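PDB 5V9X: ATP-dependent DNA helicase from Mycobacterium smegmatis, which translocates 3'-to-5' along a single-stranded DNA tracking strand and unwinds RNA:DNA hybrids, driven by ATP hydrolysis. Local coordinates for residues Gly31-Leu36 and Asp54-Ile59; Thr119-Ile124 and Pro136-Gly141; Val279-Val284 and Ala315-Ile320; Ser408-Val413 and Gln444-Gly449. All blocks are in the same frame, centred on the assembly; numbering follows the deposited sequence.

Contact 1: Gly31-Leu36 and Asp54-Ile59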
loop_
_atom_site.group_PDB
_atom_site.type_symbol
_atom_site.label_atom_id
_atom_site.label_comp_id
_atom_site.label_asym_id
_atom_site.label_seq_id
_atom_site.Cartn_x
_atom_site.Cartn_y
_atom_site.Cartn_z
ATOM N N GLY A 31 -22.959 29.722 -6.275
ATOM C CA GLY A 31 -24.356 30.107 -6.369
ATOM C C GLY A 31 -25.323 29.055 -5.869
ATOM O O GLY A 31 -26.431 29.398 -5.444
ATOM N N ARG A 32 -24.926 27.782 -5.902
ATOM C CA ARG A 32 -25.797 26.719 -5.412
ATOM C C ARG A 32 -25.989 26.807 -3.904
ATOM O O ARG A 32 -27.091 26.568 -3.397
ATOM C CB ARG A 32 -25.211 25.360 -5.795
ATOM C CG ARG A 32 -24.801 25.260 -7.252
ATOM C CD ARG A 32 -23.967 24.020 -7.534
ATOM N NE ARG A 32 -23.749 23.847 -8.969
ATOM C CZ ARG A 32 -22.629 24.177 -9.605
ATOM N NH1 ARG A 32 -21.606 24.693 -8.937
ATOM N NH2 ARG A 32 -22.531 23.987 -10.914
ATOM N N PHE A 33 -24.930 27.149 -3.173
ATOM C CA PHE A 33 -24.955 27.121 -1.720
ATOM C C PHE A 33 -25.817 28.256 -1.168
ATOM O O PHE A 33 -26.247 29.164 -1.887
ATOM C CB PHE A 33 -23.536 27.226 -1.161
ATOM C CG PHE A 33 -22.605 26.152 -1.656
ATOM C CD1 PHE A 33 -22.024 26.240 -2.911
ATOM C CD2 PHE A 33 -22.294 25.064 -0.855
ATOM C CE1 PHE A 33 -21.166 25.259 -3.365
ATOM C CE2 PHE A 33 -21.433 24.079 -1.305
ATOM C CZ PHE A 33 -20.868 24.177 -2.561
ATOM N N SER A 34 -26.061 28.195 0.140
ATOM C CA SER A 34 -26.775 29.260 0.820
ATOM C C SER A 34 -25.928 30.533 0.833
ATOM O O SER A 34 -24.746 30.533 0.476
ATOM C CB SER A 34 -27.133 28.839 2.245
ATOM O OG SER A 34 -25.967 28.583 3.010
ATOM N N ALA A 35 -26.551 31.637 1.249
ATOM C CA ALA A 35 -25.834 32.907 1.285
ATOM C C ALA A 35 -24.712 32.882 2.318
ATOM O O ALA A 35 -23.644 33.463 2.095
ATOM C CB ALA A 35 -26.804 34.053 1.568
ATOM N N LEU A 36 -24.929 32.204 3.448
ATOM C CA LEU A 36 -23.928 32.191 4.511
ATOM C C LEU A 36 -22.670 31.442 4.084
ATOM O O LEU A 36 -21.555 31.960 4.211
ATOM C CB LEU A 36 -24.513 31.572 5.780
ATOM C CG LEU A 36 -25.715 32.267 6.418
ATOM C CD1 LEU A 36 -26.059 31.589 7.732
ATOM C CD2 LEU A 36 -25.451 33.753 6.622
ATOM N N ASP A 54 -16.180 21.831 -10.219
ATOM C CA ASP A 54 -16.746 20.650 -10.865
ATOM C C ASP A 54 -17.367 19.708 -9.840
ATOM O O ASP A 54 -18.478 19.204 -10.036
ATOM C CB ASP A 54 -15.669 19.924 -11.669
ATOM C CG ASP A 54 -14.998 20.813 -12.694
ATOM O OD1 ASP A 54 -15.475 21.947 -12.909
ATOM O OD2 ASP A 54 -13.986 20.376 -13.280
ATOM N N ALA A 55 -16.655 19.455 -8.736
ATOM C CA ALA A 55 -17.143 18.503 -7.744
ATOM C C ALA A 55 -18.428 18.991 -7.090
ATOM O O ALA A 55 -19.351 18.203 -6.860
ATOM C CB ALA A 55 -16.073 18.239 -6.685
ATOM N N TRP A 56 -18.507 20.288 -6.781
ATOM C CA TRP A 56 -19.733 20.826 -6.197
ATOM C C TRP A 56 -20.916 20.647 -7.138
ATOM O O TRP A 56 -22.031 20.353 -6.695
ATOM C CB TRP A 56 -19.551 22.301 -5.847
ATOM C CG TRP A 56 -18.563 22.547 -4.752
ATOM C CD1 TRP A 56 -18.201 21.682 -3.758
ATOM C CD2 TRP A 56 -17.799 23.739 -4.544
ATOM N NE1 TRP A 56 -17.262 22.266 -2.942
ATOM C CE2 TRP A 56 -16.997 23.528 -3.404
ATOM C CE3 TRP A 56 -17.715 24.965 -5.211
ATOM C CZ2 TRP A 56 -16.124 24.499 -2.917
ATOM C CZ3 TRP A 56 -16.852 25.924 -4.727
ATOM C CH2 TRP A 56 -16.066 25.687 -3.591
ATOM N N SER A 57 -20.689 20.809 -8.444
ATOM C CA SER A 57 -21.771 20.641 -9.408
ATOM C C SER A 57 -22.281 19.205 -9.414
ATOM O O SER A 57 -23.489 18.961 -9.328
ATOM C CB SER A 57 -21.296 21.048 -10.803
ATOM O OG SER A 57 -22.374 21.038 -11.722
ATOM N N ALA A 58 -21.366 18.238 -9.512
ATOM C CA ALA A 58 -21.772 16.838 -9.551
ATOM C C ALA A 58 -22.376 16.395 -8.223
ATOM O O ALA A 58 -23.390 15.689 -8.204
ATOM C CB ALA A 58 -20.580 15.958 -9.918
ATOM N N ILE A 59 -21.768 16.798 -7.105
ATOM C CA ILE A 59 -22.270 16.380 -5.799
ATOM C C ILE A 59 -23.650 16.971 -5.537
ATOM O O ILE A 59 -24.552 16.281 -5.048
ATOM C CB ILE A 59 -21.269 16.764 -4.692
ATOM C CG1 ILE A 59 -19.984 15.944 -4.820
ATOM C CG2 ILE A 59 -21.885 16.563 -3.316
ATOM C CD1 ILE A 59 -18.871 16.421 -3.920
#

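Contact 2: Thr119-Ile124 and Pro136-Gly141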
loop_
_atom_site.group_PDB
_atom_site.type_symbol
_atom_site.label_atom_id
_atom_site.label_comp_id
_atom_site.label_asym_id
_atom_site.label_seq_id
_atom_site.Cartn_x
_atom_site.Cartn_y
_atom_site.Cartn_z
ATOM N N THR A 119 -12.177 25.203 10.638
ATOM C CA THR A 119 -12.151 26.457 9.887
ATOM C C THR A 119 -13.461 26.735 9.158
ATOM O O THR A 119 -13.990 27.851 9.307
ATOM C CB THR A 119 -10.954 26.464 8.928
ATOM O OG1 THR A 119 -9.740 26.358 9.679
ATOM C CG2 THR A 119 -10.929 27.748 8.108
ATOM N N PRO A 120 -14.040 25.809 8.377
ATOM C CA PRO A 120 -15.330 26.128 7.739
ATOM C C PRO A 120 -16.473 26.274 8.727
ATOM O O PRO A 120 -17.262 27.220 8.605
ATOM C CB PRO A 120 -15.548 24.950 6.772
ATOM C CG PRO A 120 -14.741 23.846 7.327
ATOM C CD PRO A 120 -13.530 24.499 7.919
ATOM N N LEU A 121 -16.576 25.383 9.719
ATOM C CA LEU A 121 -17.676 25.475 10.675
ATOM C C LEU A 121 -17.599 26.764 11.488
ATOM O O LEU A 121 -18.616 27.438 11.691
ATOM C CB LEU A 121 -17.680 24.255 11.595
ATOM C CG LEU A 121 -17.830 22.893 10.910
ATOM C CD1 LEU A 121 -17.856 21.767 11.931
ATOM C CD2 LEU A 121 -19.074 22.849 10.035
ATOM N N THR A 122 -16.400 27.124 11.959
ATOM C CA THR A 122 -16.227 28.400 12.652
ATOM C C THR A 122 -16.589 29.582 11.756
ATOM O O THR A 122 -17.129 30.585 12.240
ATOM C CB THR A 122 -14.784 28.527 13.155
ATOM O OG1 THR A 122 -14.609 27.707 14.316
ATOM C CG2 THR A 122 -14.427 29.976 13.489
ATOM N N GLY A 123 -16.315 29.475 10.452
ATOM C CA GLY A 123 -16.614 30.570 9.542
ATOM C C GLY A 123 -18.097 30.731 9.268
ATOM O O GLY A 123 -18.602 31.856 9.200
ATOM N N ILE A 124 -18.808 29.613 9.090
ATOM C CA ILE A 124 -20.259 29.671 8.929
ATOM C C ILE A 124 -20.887 30.375 10.122
ATOM O O ILE A 124 -21.779 31.218 9.970
ATOM C CB ILE A 124 -20.842 28.257 8.745
ATOM C CG1 ILE A 124 -20.175 27.529 7.573
ATOM C CG2 ILE A 124 -22.350 28.324 8.543
ATOM C CD1 ILE A 124 -20.402 28.180 6.246
ATOM N N PRO A 136 -25.403 27.662 13.325
ATOM C CA PRO A 136 -25.655 26.221 13.251
ATOM C C PRO A 136 -24.767 25.450 14.215
ATOM O O PRO A 136 -23.646 25.855 14.531
ATOM C CB PRO A 136 -25.316 25.879 11.795
ATOM C CG PRO A 136 -24.319 26.909 11.399
ATOM C CD PRO A 136 -24.721 28.168 12.121
ATOM N N SER A 137 -25.292 24.324 14.690
ATOM C CA SER A 137 -24.568 23.430 15.593
ATOM C C SER A 137 -24.277 22.144 14.827
ATOM O O SER A 137 -25.156 21.295 14.664
ATOM C CB SER A 137 -25.366 23.153 16.864
ATOM O OG SER A 137 -26.223 22.037 16.697
ATOM N N ILE A 138 -23.039 22.007 14.364
ATOM C CA ILE A 138 -22.605 20.859 13.576
ATOM C C ILE A 138 -21.533 20.129 14.376
ATOM O O ILE A 138 -20.448 20.674 14.615
ATOM C CB ILE A 138 -22.079 21.279 12.197
ATOM C CG1 ILE A 138 -23.211 21.881 11.359
ATOM C CG2 ILE A 138 -21.433 20.100 11.488
ATOM C CD1 ILE A 138 -22.745 22.541 10.078
ATOM N N THR A 139 -21.831 18.899 14.786
ATOM C CA THR A 139 -20.909 18.108 15.586
ATOM C C THR A 139 -20.004 17.265 14.693
ATOM O O THR A 139 -20.388 16.854 13.594
ATOM C CB THR A 139 -21.674 17.204 16.555
ATOM O OG1 THR A 139 -22.626 16.417 15.830
ATOM C CG2 THR A 139 -22.410 18.037 17.587
ATOM N N VAL A 140 -18.785 17.021 15.175
ATOM C CA VAL A 140 -17.768 16.270 14.443
ATOM C C VAL A 140 -17.082 15.325 15.420
ATOM O O VAL A 140 -16.542 15.770 16.439
ATOM C CB VAL A 140 -16.724 17.190 13.782
ATOM C CG1 VAL A 140 -15.708 16.365 13.006
ATOM C CG2 VAL A 140 -17.394 18.219 12.878
ATOM N N GLY A 141 -17.087 14.028 15.111
ATOM C CA GLY A 141 -16.458 13.047 15.963
ATOM C C GLY A 141 -15.500 12.168 15.181
ATOM O O GLY A 141 -15.621 12.002 13.967
#

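Contact 3: Val279-Val284 and Ala315-Ile320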
loop_
_atom_site.group_PDB
_atom_site.type_symbol
_atom_site.label_atom_id
_atom_site.label_comp_id
_atom_site.label_asym_id
_atom_site.label_seq_id
_atom_site.Cartn_x
_atom_site.Cartn_y
_atom_site.Cartn_z
ATOM N N VAL A 279 24.728 10.499 4.703
ATOM C CA VAL A 279 23.312 10.742 4.439
ATOM C C VAL A 279 22.689 11.520 5.588
ATOM O O VAL A 279 22.048 12.558 5.385
ATOM C CB VAL A 279 22.575 9.410 4.197
ATOM C CG1 VAL A 279 21.073 9.631 4.140
ATOM C CG2 VAL A 279 23.074 8.752 2.918
ATOM N N GLU A 280 22.875 11.028 6.817
ATOM C CA GLU A 280 22.332 11.703 7.991
ATOM C C GLU A 280 22.828 13.139 8.093
ATOM O O GLU A 280 22.103 14.018 8.574
ATOM C CB GLU A 280 22.703 10.921 9.252
ATOM C CG GLU A 280 22.157 9.499 9.306
ATOM C CD GLU A 280 22.975 8.594 10.213
ATOM O OE1 GLU A 280 24.045 9.033 10.690
ATOM O OE2 GLU A 280 22.554 7.441 10.444
ATOM N N GLU A 281 24.057 13.396 7.642
ATOM C CA GLU A 281 24.597 14.752 7.672
ATOM C C GLU A 281 23.798 15.684 6.769
ATOM O O GLU A 281 23.369 16.762 7.198
ATOM C CB GLU A 281 26.064 14.731 7.250
ATOM C CG GLU A 281 27.026 15.226 8.307
ATOM C CD GLU A 281 28.426 15.398 7.763
ATOM O OE1 GLU A 281 29.045 14.384 7.379
ATOM O OE2 GLU A 281 28.898 16.554 7.697
ATOM N N ARG A 282 23.599 15.288 5.508
ATOM C CA ARG A 282 22.884 16.142 4.565
ATOM C C ARG A 282 21.429 16.342 4.970
ATOM O O ARG A 282 20.848 17.397 4.687
ATOM C CB ARG A 282 22.964 15.552 3.157
ATOM C CG ARG A 282 24.376 15.415 2.612
ATOM C CD ARG A 282 25.022 16.770 2.364
ATOM N NE ARG A 282 26.302 16.637 1.674
ATOM C CZ ARG A 282 27.470 16.468 2.288
ATOM N NH1 ARG A 282 27.522 16.413 3.612
ATOM N NH2 ARG A 282 28.585 16.352 1.579
ATOM N N ILE A 283 20.824 15.347 5.623
ATOM C CA ILE A 283 19.441 15.488 6.073
ATOM C C ILE A 283 19.337 16.588 7.120
ATOM O O ILE A 283 18.459 17.456 7.049
ATOM C CB ILE A 283 18.908 14.147 6.606
ATOM C CG1 ILE A 283 18.608 13.195 5.446
ATOM C CG2 ILE A 283 17.664 14.364 7.462
ATOM C CD1 ILE A 283 18.063 11.855 5.881
ATOM N N VAL A 284 20.234 16.567 8.110
ATOM C CA VAL A 284 20.257 17.634 9.104
ATOM C C VAL A 284 20.554 18.971 8.436
ATOM O O VAL A 284 19.964 20.001 8.784
ATOM C CB VAL A 284 21.273 17.309 10.217
ATOM C CG1 VAL A 284 21.321 18.429 11.241
ATOM C CG2 VAL A 284 20.910 15.997 10.892
ATOM N N ALA A 315 22.600 17.640 18.373
ATOM C CA ALA A 315 23.141 17.987 19.682
ATOM C C ALA A 315 24.619 18.345 19.589
ATOM O O ALA A 315 25.057 19.364 20.136
ATOM C CB ALA A 315 22.924 16.834 20.660
ATOM N N GLU A 316 25.405 17.515 18.893
ATOM C CA GLU A 316 26.834 17.779 18.745
ATOM C C GLU A 316 27.092 19.114 18.060
ATOM O O GLU A 316 28.090 19.781 18.354
ATOM C CB GLU A 316 27.495 16.640 17.965
ATOM C CG GLU A 316 28.949 16.878 17.585
ATOM C CD GLU A 316 29.873 16.936 18.786
ATOM O OE1 GLU A 316 29.503 16.394 19.849
ATOM O OE2 GLU A 316 30.967 17.527 18.668
ATOM N N ARG A 317 26.199 19.530 17.161
ATOM C CA ARG A 317 26.368 20.800 16.469
ATOM C C ARG A 317 25.934 21.995 17.307
ATOM O O ARG A 317 26.357 23.119 17.018
ATOM C CB ARG A 317 25.581 20.795 15.158
ATOM C CG ARG A 317 26.074 19.803 14.126
ATOM C CD ARG A 317 25.257 19.924 12.853
ATOM N NE ARG A 317 25.792 19.120 11.759
ATOM C CZ ARG A 317 25.303 19.134 10.523
ATOM N NH1 ARG A 317 24.270 19.911 10.229
ATOM N NH2 ARG A 317 25.845 18.374 9.581
ATOM N N SER A 318 25.109 21.783 18.333
ATOM C CA SER A 318 24.520 22.879 19.095
ATOM C C SER A 318 24.930 22.886 20.562
ATOM O O SER A 318 24.340 23.635 21.349
ATOM C CB SER A 318 22.992 22.836 18.985
ATOM O OG SER A 318 22.578 22.813 17.630
ATOM N N GLY A 319 25.909 22.078 20.952
ATOM C CA GLY A 319 26.406 22.128 22.327
ATOM C C GLY A 319 25.356 21.851 23.377
ATOM O O GLY A 319 25.407 22.420 24.475
ATOM N N ILE A 320 24.397 20.986 23.064
ATOM C CA ILE A 320 23.310 20.658 23.976
ATOM C C ILE A 320 23.325 19.162 24.248
ATOM O O ILE A 320 23.762 18.362 23.415
ATOM C CB ILE A 320 21.939 21.096 23.418
ATOM C CG1 ILE A 320 21.865 20.818 21.915
ATOM C CG2 ILE A 320 21.677 22.564 23.730
ATOM C CD1 ILE A 320 20.511 21.103 21.309
#

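Contact 4: Ser408-Val413 and Gln444-Gly449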
loop_
_atom_site.group_PDB
_atom_site.type_symbol
_atom_site.label_atom_id
_atom_site.label_comp_id
_atom_site.label_asym_id
_atom_site.label_seq_id
_atom_site.Cartn_x
_atom_site.Cartn_y
_atom_site.Cartn_z
ATOM N N SER A 408 2.959 6.611 -4.332
ATOM C CA SER A 408 3.276 6.988 -2.959
ATOM C C SER A 408 4.281 8.132 -2.922
ATOM O O SER A 408 4.146 9.056 -2.111
ATOM C CB SER A 408 3.799 5.778 -2.182
ATOM O OG SER A 408 5.118 5.447 -2.572
ATOM N N GLY A 409 5.290 8.093 -3.796
ATOM C CA GLY A 409 6.229 9.202 -3.875
ATOM C C GLY A 409 5.547 10.523 -4.177
ATOM O O GLY A 409 5.941 11.569 -3.657
ATOM N N LEU A 410 4.512 10.493 -5.021
ATOM C CA LEU A 410 3.729 11.696 -5.285
ATOM C C LEU A 410 2.883 12.087 -4.082
ATOM O O LEU A 410 2.652 13.280 -3.849
ATOM C CB LEU A 410 2.838 11.484 -6.508
ATOM C CG LEU A 410 3.518 11.508 -7.876
ATOM C CD1 LEU A 410 2.566 11.018 -8.949
ATOM C CD2 LEU A 410 4.008 12.911 -8.194
ATOM N N GLN A 411 2.406 11.105 -3.317
ATOM C CA GLN A 411 1.623 11.414 -2.127
ATOM C C GLN A 411 2.510 11.909 -0.989
ATOM O O GLN A 411 2.150 12.862 -0.288
ATOM C CB GLN A 411 0.826 10.182 -1.694
ATOM C CG GLN A 411 -0.305 9.811 -2.643
ATOM C CD GLN A 411 -1.487 10.764 -2.555
ATOM O OE1 GLN A 411 -1.462 11.743 -1.803
ATOM N NE2 GLN A 411 -2.533 10.479 -3.324
ATOM N N ARG A 412 3.674 11.285 -0.805
ATOM C CA ARG A 412 4.570 11.676 0.278
ATOM C C ARG A 412 5.121 13.081 0.057
ATOM O O ARG A 412 5.008 13.949 0.928
ATOM C CB ARG A 412 5.704 10.655 0.411
ATOM C CG ARG A 412 5.250 9.317 0.973
ATOM C CD ARG A 412 6.409 8.360 1.178
ATOM N NE ARG A 412 5.942 7.027 1.546
ATOM C CZ ARG A 412 6.740 6.001 1.824
ATOM N NH1 ARG A 412 8.057 6.151 1.782
ATOM N NH2 ARG A 412 6.220 4.824 2.147
ATOM N N VAL A 413 5.724 13.322 -1.110
ATOM C CA VAL A 413 6.262 14.649 -1.407
ATOM C C VAL A 413 5.157 15.696 -1.381
ATOM O O VAL A 413 5.406 16.868 -1.072
ATOM C CB VAL A 413 7.004 14.631 -2.760
ATOM C CG1 VAL A 413 7.449 16.033 -3.162
ATOM C CG2 VAL A 413 8.206 13.695 -2.691
ATOM N N GLN A 444 11.672 10.296 -12.221
ATOM C CA GLN A 444 11.280 10.429 -13.619
ATOM C C GLN A 444 9.779 10.223 -13.793
ATOM O O GLN A 444 9.097 11.043 -14.419
ATOM C CB GLN A 444 12.069 9.431 -14.466
ATOM C CG GLN A 444 11.685 9.397 -15.929
ATOM C CD GLN A 444 12.432 8.320 -16.687
ATOM O OE1 GLN A 444 13.559 8.529 -17.138
ATOM N NE2 GLN A 444 11.811 7.153 -16.824
ATOM N N ARG A 445 9.246 9.132 -13.238
ATOM C CA ARG A 445 7.822 8.845 -13.382
ATOM C C ARG A 445 6.963 9.860 -12.635
ATOM O O ARG A 445 5.850 10.166 -13.077
ATOM C CB ARG A 445 7.518 7.429 -12.891
ATOM C CG ARG A 445 8.371 6.337 -13.534
ATOM C CD ARG A 445 7.731 5.769 -14.789
ATOM N NE ARG A 445 6.702 4.779 -14.481
ATOM C CZ ARG A 445 5.969 4.155 -15.397
ATOM N NH1 ARG A 445 6.145 4.421 -16.684
ATOM N NH2 ARG A 445 5.055 3.268 -15.027
ATOM N N MET A 446 7.454 10.384 -11.507
ATOM C CA MET A 446 6.690 11.376 -10.752
ATOM C C MET A 446 6.507 12.660 -11.549
ATOM O O MET A 446 5.433 13.273 -11.514
ATOM C CB MET A 446 7.383 11.684 -9.425
ATOM C CG MET A 446 7.338 10.574 -8.400
ATOM S SD MET A 446 8.510 10.879 -7.060
ATOM C CE MET A 446 7.783 12.327 -6.300
ATOM N N GLN A 447 7.551 13.091 -12.261
ATOM C CA GLN A 447 7.460 14.321 -13.038
ATOM C C GLN A 447 6.485 14.183 -14.201
ATOM O O GLN A 447 5.845 15.167 -14.588
ATOM C CB GLN A 447 8.848 14.721 -13.539
ATOM C CG GLN A 447 9.830 15.059 -12.424
ATOM C CD GLN A 447 11.242 15.289 -12.929
ATOM O OE1 GLN A 447 11.579 14.927 -14.056
ATOM N NE2 GLN A 447 12.076 15.897 -12.091
ATOM N N THR A 448 6.351 12.983 -14.766
ATOM C CA THR A 448 5.406 12.728 -15.846
ATOM C C THR A 448 4.098 12.110 -15.361
ATOM O O THR A 448 3.190 11.903 -16.171
ATOM C CB THR A 448 6.040 11.818 -16.904
ATOM O OG1 THR A 448 6.351 10.546 -16.322
ATOM C CG2 THR A 448 7.313 12.442 -17.454
ATOM N N GLY A 449 3.978 11.813 -14.071
ATOM C CA GLY A 449 2.741 11.269 -13.543
ATOM C C GLY A 449 2.432 9.852 -13.973
ATOM O O GLY A 449 1.259 9.479 -14.054
#

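Contact 1: Gly31-Leu36 and Asp54-Ile59
Phe33 drives the edge of its ring into the face of the Trp56 indole, and this edge-to-face pair forms the tight half of the contact. The ring planes stand 81° apart, and the phenyl centroid lies 5.0 Å from that of the five-membered indole ring. The leading atom, Phe33 CZ, approaches Trp56 CG to 3.6 Å, while CE1 bears on the neighbouring CD2 and CE3. Both residues are buried. Trp56 NE1 donates to the carbonyl of Leu77, which fixes the rotation of the indole, and Phe41 and Trp82 add further edge-to-face pairs, with Trp56 and Phe33 respectively.

The outer half is looser and lies toward solvent, with Arg32 exposed and Ser57 partly so. Arg32 reaches across with an extended chain from CG to NE, laying one guanidinium face over Ser57 CB, which sits 3.2 Å above that plane. Its NH2 comes within 3.1 Å of Ser57 OG, but the angle is too poor for a hydrogen bond, so this side is held by packing over the guanidinium face. Just beyond, Ser34 takes the N-cap position of helix 35-44.

Helix 50-60 runs into strand 64-68 of the first RecA-like domain, and the Trp56 side chain lies about 6 Å from the bound AMP-PNP. An aromatic cluster thus ties the N-terminal lead-in to the border of the nucleotide site in this superfamily 2 helicase core.

Contact 2: Thr119-Ile124 and Pro136-Gly141
Leu121 is the main bump here, a forked side chain that projects from helix 118-130 between Ile138 and Val140. Each prong has its own neighbour. CD2 meets Ile138 CD1 at 3.7 Å, while CD1 lies 3.7 Å from Val140 CG2 and passes close to the Ile138 carbonyl. With its CG beside the backbone N (chi1 -59°) and the chain then extended, Leu121 reaches squarely into the groove between these two residues of the 136-141 segment. It crosses Ile138 at about a right angle, so that CD2 sits against both the CD1 and CG2 methyls of Ile138.

One helical turn further on, a second and smaller fit is made by Ile124. Its CG2 branch, anti to the backbone N, settles on Pro136 CG at 3.7 Å, whereas the CG1 branch leads away from the segment. No hydrogen bond joins the two segments, and the contact is wholly apolar. Helix 75-88 packs against the same group of side chains, with Ile84 touching Leu121, Leu87 touching Ile138 and Ala88 touching Ile124.

Thr139 and Gly141 pair through their backbones with the adjacent strand 162-165. Helix 118-130 is packed on the loop that leads into the outermost strand and on that strand's first residue, Val140, as the last helix of the crossover connection from strand 100-103 to strand 140-143 in the RecA-like domain.

Contact 3: Val279-Val284 and Ala315-Ile320
Arg317 NH1 is the polar atom on which several groups converge: it forms a salt bridge with Asp285 OD1, has a long, weak ion pair with Glu288, and rests against the side chain of Val284. The setting is the second RecA-like domain, in which helices 276-288 and 300-318 are joined through strand 292-296 and touch each other beside the parallel sheet. Arg317 spans the gap from near the C-terminal end of helix 300-318, its chain extended from CG to NE, and thereby delivers the guanidinium to the other helix.

Its flat group is used in two ways. Over one face lies Val284 CB, and the two side chains slide past each other in opposite directions. At the edge, close to the guanidinium plane, is Glu281 CG, 3.6 Å from Arg317 NH2. The Glu281 carboxylate is a less intimate partner: OE2 stays 4.0 Å from Arg317 NH2, beyond a salt bridge, and its plane is turned 86° from the guanidinium. The opposite charges would probably still attract, but the firm ionic link is the one to Asp285. Glu281 and Arg317 are exposed, whereas Val284 is buried and also touches Leu310 and Leu351.

Gly319, two residues on from Arg317, is the first to leave helical geometry, with a positive phi. Val284 sends CG1 out anti to its own backbone N (chi1 179°), which brings that methyl group to 3.5 Å from Arg317 NH1.

Contact 4: Ser408-Val413 and Gln444-Gly449
Met446 and Leu410 slide past each other in opposite directions, so that the stem of the methionine lies alongside the end of the leucine. Met446 CG is 4.0 Å from Leu410 CG, and Leu410 CD2 lies 3.8 Å from Met446 CB. The same CD2 methyl also comes to the side of the Met446 carbonyl, 3.6 Å from its O. Further out the methionine bends at its last torsion (chi3 67°), which swings CE over the backbone of Gly409. Where Gly409 offers no side chain, the thioether can lie close to the main chain: SD is 4.1 Å from Gly409 C, and CE is near the Gly409 O. Val413, one helical turn on from Gly409, meets the same methyl obliquely, its CG2 standing 3.9 Å from Met446 CE.

The short helical segments pass at 74°, with axes 9.9 Å apart. Helix 406-413 belongs to the second RecA-like domain, and Gln411 and Arg412 open a stretch that matches helicase motif VI. Gln411 turns away from Met446 and binds Thr228 of the first domain through NE2; Arg412 NH1 bonds to Asn298 and Gln399. Phe256 and Leu258 of strand 256-262 close on the apolar group from the sheet, Phe256 against Leu410 and Val413, Leu258 against Met446. Helix 433-448 ends in a Schellman motif, with Gly449 at the C-prime position and Asp450 N bonded to Arg445 O.

From the N terminus the four contacts follow in series, and none nests in or crosses another. Contact 1 closes a mostly helical excursion of 17 residues through helix 35-44, and contact 2 an 11-residue link from helix 118-130 to strand 140-143; both belong to the first RecA-like domain, with centres about 17 Å apart. Contact 3, in the second RecA-like domain, closes a 30-residue loop that holds strand 292-296 and most of helix 300-318. Contact 4 closes another of 30 residues with strand 424-429, tying helix 406-413 of that domain to helix 433-448, which leads on toward the C-terminal part. It lies nearest the chain's centre; contacts 1 and 3 are about 50 Å apart, centre to centre.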